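PDB 3HIN: putative 3-hydroxybutyryl-CoA dehydratase from Rhodopseudomonas palustris, which probably acts as a lyase of the enoyl-CoA hydratase/isomerase family, interconverting 3-hydroxyacyl-CoA and enoyl-CoA thioesters by loss or gain of water. Local coordinates for residues V26-L31 and K200-G205; V62-I67 and D100-C105; T215-L220 and S239-V244. One frame throughout, in Å; residues are numbered along the deposited sequence.

Contact 1: residues V26-L31 and K200-G205; sequences VLTIGL and KALELG
Val26 and Leu202 meet in a buried, apolar strand-to-helix contact of the crotonase-like fold. It lies where helix 197-208 packs on one face of the six-stranded mixed sheet, near the start of strand 26-31. Strand and helix run nearly antiparallel, at 151° between their directions, with their axes 9.5 Å apart at the closest. Only the first half of the strand takes part. Val26 and Thr28 direct their side chains at the helix, while Leu27 between them faces the other way and rests on Ile59.

Leu202 reaches the strand with one branch. Its CG is trans to the backbone N (chi1 -168°), which carries CD1 over to the strand. CD1 meets Val26 CG1 at 3.7 Å and also lies near Val26 CB. The same methyl comes within 4.1 Å of Thr28 CG2, so it bears on both residues. Thr28 thus offers its methyl to the helix, while its hydroxyl makes a weak hydrogen bond to the carbonyl of Asp21 on the neighbouring strand.

Val63 of strand 61-66 packs beside this group, touching both Val26 and Ala201. About one turn on from Leu202, Gly205 also faces Val26. The lack of a side chain probably lets the helix come near: the CA of Gly205 is 6.2 Å from the CA of Val26. A methyl of the valine lies against the bare helix backbone there, with Val26 CG2 3.8 Å from Gly205 C.

Contact 2: residues V62-I67 and D100-C105; sequences VVIHGI and DKIQYC
Ile64 and Ile102 touch through the ends of their longer branches, with CD1 of one 4.1 Å from CD1 of the other. The two side chains slant across each other. In Ile64, CG1 is anti to the carbonyl carbon (chi1 -58°) and the chain runs on extended, so CD1 projects from the strand. The second touch is Val62 CG2 against Cys105 SG, at 4.2 Å. The cysteine follows the end of the helix, and its CB points to the strand. Both touches are apolar, and all four residues are buried.

These pairs join strand 61-66, an inner strand of the crotonase-like sheet, to the end of helix 85-103. The strand and the helix end stay well apart: the nearest CA atoms, those of Val62 and Cys105, are 9.1 Å from each other. Val109 of the next strand touches Val62, Ile64 and Ile102. Leu124 and Ala127 of helix 120-127 also pack on Ile102.

The far side of the helix end is looser and more polar. Asp100 and Gln103 are partly exposed there and Tyr104 is exposed. Asp100 forms a salt bridge with Arg97, and Gln103 OE1 takes a hydrogen bond from Arg157. Gln103 CG lies over one face of the Tyr104 ring, 3.7 Å above its plane and over its centre.

Contact 3: residues T215-L220 and S239-V244; sequences TNFAVL and SLMATV
Met241 meets the Phe217 ring at its edge, not over its face, and does so at the protein surface. This is a Met-aromatic contact between two consecutive helices, 213-228 and 231-247, which form a helical hairpin in the C-terminal part of the crotonase-like chain. The sulfur SD of Met241 is 5.2 Å from the centroid of the Phe217 ring and 83° off the ring normal. It therefore sits almost in the ring plane. Its nearest ring atom is CD2 of Phe217, at 4.0 Å, and the terminal methyl CE of Met241 lies close to the same carbon.

The methionine first leaves its helix with chi1 at -165°, CG pointing away from the backbone N. It then bends at chi2 and again at chi3, which brings SD and CE round to the aromatic edge. The two side chains cross at about a right angle.

Ala218 makes the other half of the contact. Its small side chain lets the helices come near each other, with 6.6 Å between the CA atoms of Ala218 and Met241. Ala222, one turn further on, also touches the methionine. With an alanine in place of Met241, the Phe217 edge would probably lose its sulfur partner and a gap would open beside Ala218.

Phe217 is exposed, whereas Ala218 and Met241 are partly covered. The packing is closest on the alanine: Met241 CG presses on Ala218 CB at 3.5 Å, tighter than usual for two carbons.

From the N terminus, the chain passes through strand 26-31, the second strand of the sheet, and then strand 61-66 next to it. Contact 2 closes the first loop, bringing residues 100-105 back to strand 61-66. Contact 1 closes a much longer loop, from residues 26-31 to 200-205, and contact 2 lies wholly within it. The two contacts touch through the neighbouring strands, where Ile29 N probably hydrogen-bonds to Val63 O. Contact 3 follows in series and closes a short loop, bringing 239-244 of helix 231-247 back to 215-220 of helix 213-228. It stands apart from contact 1 but meets contact 2 where the Leu220 side chain packs on the backbone oxygen of Cys105. Contacts 1 and 2 tie helices to the sheet; contact 3 ties helix to helix.

Contact 1: residues V26-L31 and K200-G205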
loop_
_atom_site.group_PDB
_atom_site.type_symbol
_atom_site.label_atom_id
_atom_site.label_comp_id
_atom_site.label_asym_id
_atom_site.label_seq_id
_atom_site.Cartn_x
_atom_site.Cartn_y
_atom_site.Cartn_z
ATOM N N VAL A 26 -31.984 13.639 -12.654
ATOM C CA VAL A 26 -31.507 12.589 -11.773
ATOM C C VAL A 26 -31.761 11.192 -12.355
ATOM O O VAL A 26 -32.926 10.766 -12.575
ATOM C CB VAL A 26 -32.170 12.665 -10.380
ATOM C CG1 VAL A 26 -31.506 11.644 -9.397
ATOM C CG2 VAL A 26 -32.029 14.093 -9.839
ATOM N N LEU A 27 -30.666 10.495 -12.607
ATOM C CA LEU A 27 -30.703 9.092 -13.010
ATOM C C LEU A 27 -30.920 8.255 -11.763
ATOM O O LEU A 27 -30.087 8.258 -10.849
ATOM C CB LEU A 27 -29.404 8.713 -13.674
ATOM C CG LEU A 27 -29.279 7.291 -14.252
ATOM C CD1 LEU A 27 -30.132 7.147 -15.516
ATOM C CD2 LEU A 27 -27.834 6.923 -14.480
ATOM N N THR A 28 -32.059 7.583 -11.681
ATOM C CA THR A 28 -32.273 6.765 -10.528
ATOM C C THR A 28 -32.048 5.311 -10.830
ATOM O O THR A 28 -32.530 4.821 -11.868
ATOM C CB THR A 28 -33.664 6.990 -9.896
ATOM O OG1 THR A 28 -34.684 6.437 -10.730
ATOM C CG2 THR A 28 -33.854 8.516 -9.636
ATOM N N ILE A 29 -31.379 4.623 -9.904
ATOM C CA ILE A 29 -30.935 3.262 -10.122
ATOM C C ILE A 29 -31.363 2.344 -8.981
ATOM O O ILE A 29 -30.739 2.321 -7.915
ATOM C CB ILE A 29 -29.411 3.191 -10.214
ATOM C CG1 ILE A 29 -28.889 3.960 -11.422
ATOM C CG2 ILE A 29 -28.996 1.721 -10.360
ATOM C CD1 ILE A 29 -27.297 4.002 -11.507
ATOM N N GLY A 30 -32.392 1.544 -9.201
ATOM C CA GLY A 30 -32.913 0.764 -8.090
ATOM C C GLY A 30 -32.453 -0.654 -8.121
ATOM O O GLY A 30 -32.631 -1.313 -9.111
ATOM N N LEU A 31 -31.812 -1.108 -7.049
ATOM C CA LEU A 31 -31.349 -2.486 -6.958
ATOM C C LEU A 31 -32.612 -3.343 -6.805
ATOM O O LEU A 31 -33.441 -3.112 -5.904
ATOM C CB LEU A 31 -30.469 -2.675 -5.722
ATOM C CG LEU A 31 -28.967 -2.316 -5.802
ATOM C CD1 LEU A 31 -28.569 -1.250 -6.809
ATOM C CD2 LEU A 31 -28.421 -2.040 -4.428
ATOM N N LYS A 200 -35.749 11.738 0.259
ATOM C CA LYS A 200 -34.672 12.663 0.642
ATOM C C LYS A 200 -33.550 12.651 -0.429
ATOM O O LYS A 200 -33.064 13.704 -0.880
ATOM C CB LYS A 200 -34.104 12.355 2.039
ATOM C CG LYS A 200 -32.953 13.304 2.420
ATOM C CD LYS A 200 -33.507 14.763 2.612
ATOM C CE LYS A 200 -32.539 15.664 3.375
ATOM N NZ LYS A 200 -33.036 17.065 3.513
ATOM N N ALA A 201 -33.168 11.462 -0.866
ATOM C CA ALA A 201 -32.025 11.326 -1.754
ATOM C C ALA A 201 -32.365 12.037 -3.016
ATOM O O ALA A 201 -31.480 12.663 -3.625
ATOM C CB ALA A 201 -31.705 9.848 -2.040
ATOM N N LEU A 202 -33.633 11.953 -3.421
ATOM C CA LEU A 202 -34.027 12.616 -4.638
ATOM C C LEU A 202 -34.073 14.139 -4.471
ATOM O O LEU A 202 -33.705 14.882 -5.380
ATOM C CB LEU A 202 -35.340 12.062 -5.152
ATOM C CG LEU A 202 -35.732 12.465 -6.590
ATOM C CD1 LEU A 202 -34.763 12.000 -7.669
ATOM C CD2 LEU A 202 -37.192 12.013 -6.998
ATOM N N GLU A 203 -34.494 14.657 -3.336
ATOM C CA GLU A 203 -34.337 16.099 -3.209
ATOM C C GLU A 203 -32.860 16.555 -3.164
ATOM O O GLU A 203 -32.529 17.611 -3.692
ATOM C CB GLU A 203 -35.162 16.672 -2.058
ATOM C CG GLU A 203 -34.533 16.396 -0.736
ATOM C CD GLU A 203 -34.666 17.548 0.267
ATOM O OE1 GLU A 203 -35.838 17.888 0.589
ATOM O OE2 GLU A 203 -33.592 18.028 0.760
ATOM N N LEU A 204 -31.973 15.770 -2.551
ATOM C CA LEU A 204 -30.547 16.053 -2.642
ATOM C C LEU A 204 -30.061 16.008 -4.065
ATOM O O LEU A 204 -29.280 16.849 -4.461
ATOM C CB LEU A 204 -29.706 15.120 -1.781
ATOM C CG LEU A 204 -29.991 15.259 -0.281
ATOM C CD1 LEU A 204 -29.174 14.253 0.479
ATOM C CD2 LEU A 204 -29.604 16.599 0.218
ATOM N N GLY A 205 -30.523 15.042 -4.860
ATOM C CA GLY A 205 -30.043 14.968 -6.278
ATOM C C GLY A 205 -30.504 16.211 -7.056
ATOM O O GLY A 205 -29.738 16.810 -7.815
#

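Contact 2: residues V62-I67 and D100-C105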
loop_
_atom_site.group_PDB
_atom_site.type_symbol
_atom_site.label_atom_id
_atom_site.label_comp_id
_atom_site.label_asym_id
_atom_site.label_seq_id
_atom_site.Cartn_x
_atom_site.Cartn_y
_atom_site.Cartn_z
ATOM N N VAL A 62 -27.077 11.070 -9.612
ATOM C CA VAL A 62 -27.441 9.671 -9.586
ATOM C C VAL A 62 -27.887 9.331 -8.180
ATOM O O VAL A 62 -27.136 9.572 -7.237
ATOM C CB VAL A 62 -26.247 8.709 -9.910
ATOM C CG1 VAL A 62 -26.782 7.298 -9.959
ATOM C CG2 VAL A 62 -25.633 9.020 -11.209
ATOM N N VAL A 63 -29.093 8.773 -8.042
ATOM C CA VAL A 63 -29.545 8.172 -6.772
ATOM C C VAL A 63 -29.571 6.657 -6.941
ATOM O O VAL A 63 -30.255 6.147 -7.843
ATOM C CB VAL A 63 -30.954 8.658 -6.400
ATOM C CG1 VAL A 63 -31.540 7.823 -5.257
ATOM C CG2 VAL A 63 -30.861 10.152 -5.975
ATOM N N ILE A 64 -28.824 5.935 -6.100
ATOM C CA ILE A 64 -28.917 4.500 -6.055
ATOM C C ILE A 64 -29.735 4.059 -4.843
ATOM O O ILE A 64 -29.527 4.531 -3.731
ATOM C CB ILE A 64 -27.583 3.876 -5.922
ATOM C CG1 ILE A 64 -26.696 4.280 -7.066
ATOM C CG2 ILE A 64 -27.726 2.292 -5.837
ATOM C CD1 ILE A 64 -25.267 3.813 -6.819
ATOM N N HIS A 65 -30.678 3.173 -5.058
ATOM C CA HIS A 65 -31.655 2.898 -4.014
ATOM C C HIS A 65 -32.109 1.461 -4.109
ATOM O O HIS A 65 -31.806 0.821 -5.061
ATOM C CB HIS A 65 -32.836 3.859 -4.147
ATOM C CG HIS A 65 -33.627 3.702 -5.404
ATOM N ND1 HIS A 65 -34.932 3.235 -5.414
ATOM C CD2 HIS A 65 -33.332 4.022 -6.681
ATOM C CE1 HIS A 65 -35.376 3.205 -6.658
ATOM N NE2 HIS A 65 -34.431 3.698 -7.443
ATOM N N GLY A 66 -32.777 0.934 -3.092
ATOM C CA GLY A 66 -33.198 -0.481 -3.136
ATOM C C GLY A 66 -34.704 -0.642 -3.329
ATOM O O GLY A 66 -35.529 0.143 -2.796
ATOM N N ILE A 67 -35.088 -1.608 -4.162
ATOM C CA ILE A 67 -36.508 -1.930 -4.316
ATOM C C ILE A 67 -36.730 -2.910 -3.179
ATOM O O ILE A 67 -35.892 -3.758 -2.964
ATOM C CB ILE A 67 -36.791 -2.624 -5.638
ATOM C CG1 ILE A 67 -36.236 -1.785 -6.811
ATOM C CG2 ILE A 67 -38.320 -2.886 -5.804
ATOM C CD1 ILE A 67 -37.041 -0.483 -7.150
ATOM N N ASP A 100 -15.395 2.032 -9.012
ATOM C CA ASP A 100 -14.686 3.229 -9.469
ATOM C C ASP A 100 -15.668 4.112 -10.246
ATOM O O ASP A 100 -15.552 5.331 -10.222
ATOM C CB ASP A 100 -13.516 2.876 -10.411
ATOM C CG ASP A 100 -12.235 2.508 -9.677
ATOM O OD1 ASP A 100 -11.443 1.828 -10.334
ATOM O OD2 ASP A 100 -11.993 2.835 -8.470
ATOM N N LYS A 101 -16.624 3.516 -10.970
ATOM C CA LYS A 101 -17.570 4.363 -11.737
ATOM C C LYS A 101 -18.536 5.096 -10.799
ATOM O O LYS A 101 -19.170 6.029 -11.205
ATOM C CB LYS A 101 -18.405 3.489 -12.679
ATOM C CG LYS A 101 -17.554 2.637 -13.603
ATOM C CD LYS A 101 -16.786 3.476 -14.555
ATOM C CE LYS A 101 -16.765 2.784 -15.945
ATOM N NZ LYS A 101 -16.333 3.800 -16.991
ATOM N N ILE A 102 -18.671 4.648 -9.563
ATOM C CA ILE A 102 -19.412 5.411 -8.579
ATOM C C ILE A 102 -18.531 6.517 -7.984
ATOM O O ILE A 102 -18.843 7.702 -8.065
ATOM C CB ILE A 102 -19.833 4.507 -7.434
ATOM C CG1 ILE A 102 -20.579 3.272 -8.001
ATOM C CG2 ILE A 102 -20.726 5.285 -6.446
ATOM C CD1 ILE A 102 -21.394 2.470 -6.900
ATOM N N GLN A 103 -17.435 6.113 -7.357
ATOM C CA GLN A 103 -16.509 7.063 -6.741
ATOM C C GLN A 103 -16.118 8.203 -7.679
ATOM O O GLN A 103 -16.148 9.374 -7.286
ATOM C CB GLN A 103 -15.171 6.356 -6.324
ATOM C CG GLN A 103 -14.212 7.339 -5.509
ATOM C CD GLN A 103 -13.042 6.590 -4.829
ATOM O OE1 GLN A 103 -12.994 5.364 -4.836
ATOM N NE2 GLN A 103 -12.105 7.334 -4.219
ATOM N N TYR A 104 -15.739 7.847 -8.917
ATOM C CA TYR A 104 -15.174 8.797 -9.841
ATOM C C TYR A 104 -16.225 9.179 -10.865
ATOM O O TYR A 104 -15.895 9.655 -11.951
ATOM C CB TYR A 104 -13.846 8.286 -10.501
ATOM C CG TYR A 104 -12.794 8.037 -9.466
ATOM C CD1 TYR A 104 -12.409 6.718 -9.114
ATOM C CD2 TYR A 104 -12.256 9.114 -8.729
ATOM C CE1 TYR A 104 -11.465 6.494 -8.094
ATOM C CE2 TYR A 104 -11.314 8.910 -7.717
ATOM C CZ TYR A 104 -10.894 7.576 -7.437
ATOM O OH TYR A 104 -9.946 7.356 -6.421
ATOM N N CYS A 105 -17.493 9.004 -10.508
ATOM C CA CYS A 105 -18.575 9.425 -11.413
ATOM C C CYS A 105 -18.471 10.939 -11.699
ATOM O O CYS A 105 -18.110 11.734 -10.824
ATOM C CB CYS A 105 -19.931 9.100 -10.754
ATOM S SG CYS A 105 -21.446 9.389 -11.780
#

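Contact 3: residues T215-L220 and S239-V244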
loop_
_atom_site.group_PDB
_atom_site.type_symbol
_atom_site.label_atom_id
_atom_site.label_comp_id
_atom_site.label_asym_id
_atom_site.label_seq_id
_atom_site.Cartn_x
_atom_site.Cartn_y
_atom_site.Cartn_z
ATOM N N THR A 215 -17.690 22.645 -10.048
ATOM C CA THR A 215 -17.842 22.456 -8.632
ATOM C C THR A 215 -17.879 20.957 -8.376
ATOM O O THR A 215 -17.136 20.484 -7.553
ATOM C CB THR A 215 -19.081 23.169 -8.060
ATOM O OG1 THR A 215 -18.776 24.555 -7.959
ATOM C CG2 THR A 215 -19.394 22.656 -6.627
ATOM N N ASN A 216 -18.709 20.207 -9.120
ATOM C CA ASN A 216 -18.650 18.761 -9.009
ATOM C C ASN A 216 -17.251 18.251 -9.238
ATOM O O ASN A 216 -16.801 17.391 -8.498
ATOM C CB ASN A 216 -19.606 17.976 -9.915
ATOM C CG ASN A 216 -21.038 18.281 -9.623
ATOM O OD1 ASN A 216 -21.408 18.731 -8.506
ATOM N ND2 ASN A 216 -21.860 18.132 -10.654
ATOM N N PHE A 217 -16.564 18.748 -10.257
ATOM C CA PHE A 217 -15.214 18.237 -10.436
ATOM C C PHE A 217 -14.321 18.424 -9.157
ATOM O O PHE A 217 -13.648 17.479 -8.698
ATOM C CB PHE A 217 -14.555 18.904 -11.637
ATOM C CG PHE A 217 -13.248 18.302 -11.974
ATOM C CD1 PHE A 217 -13.196 17.116 -12.652
ATOM C CD2 PHE A 217 -12.067 18.888 -11.543
ATOM C CE1 PHE A 217 -11.955 16.540 -12.950
ATOM C CE2 PHE A 217 -10.814 18.310 -11.826
ATOM C CZ PHE A 217 -10.774 17.140 -12.522
ATOM N N ALA A 218 -14.272 19.645 -8.644
ATOM C CA ALA A 218 -13.353 20.024 -7.547
ATOM C C ALA A 218 -13.714 19.230 -6.293
ATOM O O ALA A 218 -12.830 18.714 -5.600
ATOM C CB ALA A 218 -13.451 21.525 -7.264
ATOM N N VAL A 219 -15.013 19.103 -6.030
ATOM C CA VAL A 219 -15.451 18.448 -4.837
ATOM C C VAL A 219 -15.310 16.955 -4.954
ATOM O O VAL A 219 -14.764 16.321 -4.051
ATOM C CB VAL A 219 -16.916 18.791 -4.510
ATOM C CG1 VAL A 219 -17.396 17.989 -3.311
ATOM C CG2 VAL A 219 -17.071 20.283 -4.258
ATOM N N LEU A 220 -15.753 16.374 -6.056
ATOM C CA LEU A 220 -15.769 14.898 -6.137
ATOM C C LEU A 220 -14.391 14.331 -6.332
ATOM O O LEU A 220 -14.057 13.283 -5.804
ATOM C CB LEU A 220 -16.663 14.443 -7.297
ATOM C CG LEU A 220 -18.142 14.905 -7.324
ATOM C CD1 LEU A 220 -18.830 14.591 -8.694
ATOM C CD2 LEU A 220 -18.902 14.310 -6.229
ATOM N N SER A 239 -5.097 25.988 -4.155
ATOM C CA SER A 239 -5.031 27.324 -4.809
ATOM C C SER A 239 -5.230 27.147 -6.292
ATOM O O SER A 239 -5.914 27.919 -6.918
ATOM C CB SER A 239 -3.727 28.054 -4.538
ATOM O OG SER A 239 -3.637 28.320 -3.155
ATOM N N LEU A 240 -4.637 26.100 -6.835
ATOM C CA LEU A 240 -4.776 25.835 -8.237
ATOM C C LEU A 240 -6.215 25.436 -8.645
ATOM O O LEU A 240 -6.737 26.022 -9.608
ATOM C CB LEU A 240 -3.771 24.765 -8.673
ATOM C CG LEU A 240 -2.295 25.186 -8.713
ATOM C CD1 LEU A 240 -1.409 23.908 -8.761
ATOM C CD2 LEU A 240 -1.999 26.125 -9.896
ATOM N N MET A 241 -6.844 24.490 -7.942
ATOM C CA MET A 241 -8.266 24.178 -8.193
ATOM C C MET A 241 -9.145 25.384 -8.037
ATOM O O MET A 241 -10.098 25.577 -8.859
ATOM C CB MET A 241 -8.813 23.110 -7.247
ATOM C CG MET A 241 -10.164 22.495 -7.695
ATOM S SD MET A 241 -10.106 21.458 -9.208
ATOM C CE MET A 241 -10.534 22.538 -10.439
ATOM N N ALA A 242 -8.781 26.267 -7.073
ATOM C CA ALA A 242 -9.632 27.400 -6.758
ATOM C C ALA A 242 -9.638 28.410 -7.874
ATOM O O ALA A 242 -10.729 28.963 -8.214
ATOM C CB ALA A 242 -9.206 28.081 -5.480
ATOM N N THR A 243 -8.469 28.662 -8.441
ATOM C CA THR A 243 -8.330 29.694 -9.430
ATOM C C THR A 243 -8.975 29.280 -10.739
ATOM O O THR A 243 -9.556 30.117 -11.469
ATOM C CB THR A 243 -6.877 30.219 -9.588
ATOM O OG1 THR A 243 -6.911 31.460 -10.332
ATOM C CG2 THR A 243 -5.993 29.260 -10.356
ATOM N N VAL A 244 -8.920 28.013 -11.033
ATOM C CA VAL A 244 -9.492 27.499 -12.262
ATOM C C VAL A 244 -10.976 27.609 -12.131
ATOM O O VAL A 244 -11.649 28.108 -13.051
ATOM C CB VAL A 244 -9.072 26.040 -12.499
ATOM C CG1 VAL A 244 -9.908 25.426 -13.615
ATOM C CG2 VAL A 244 -7.617 25.979 -12.907
#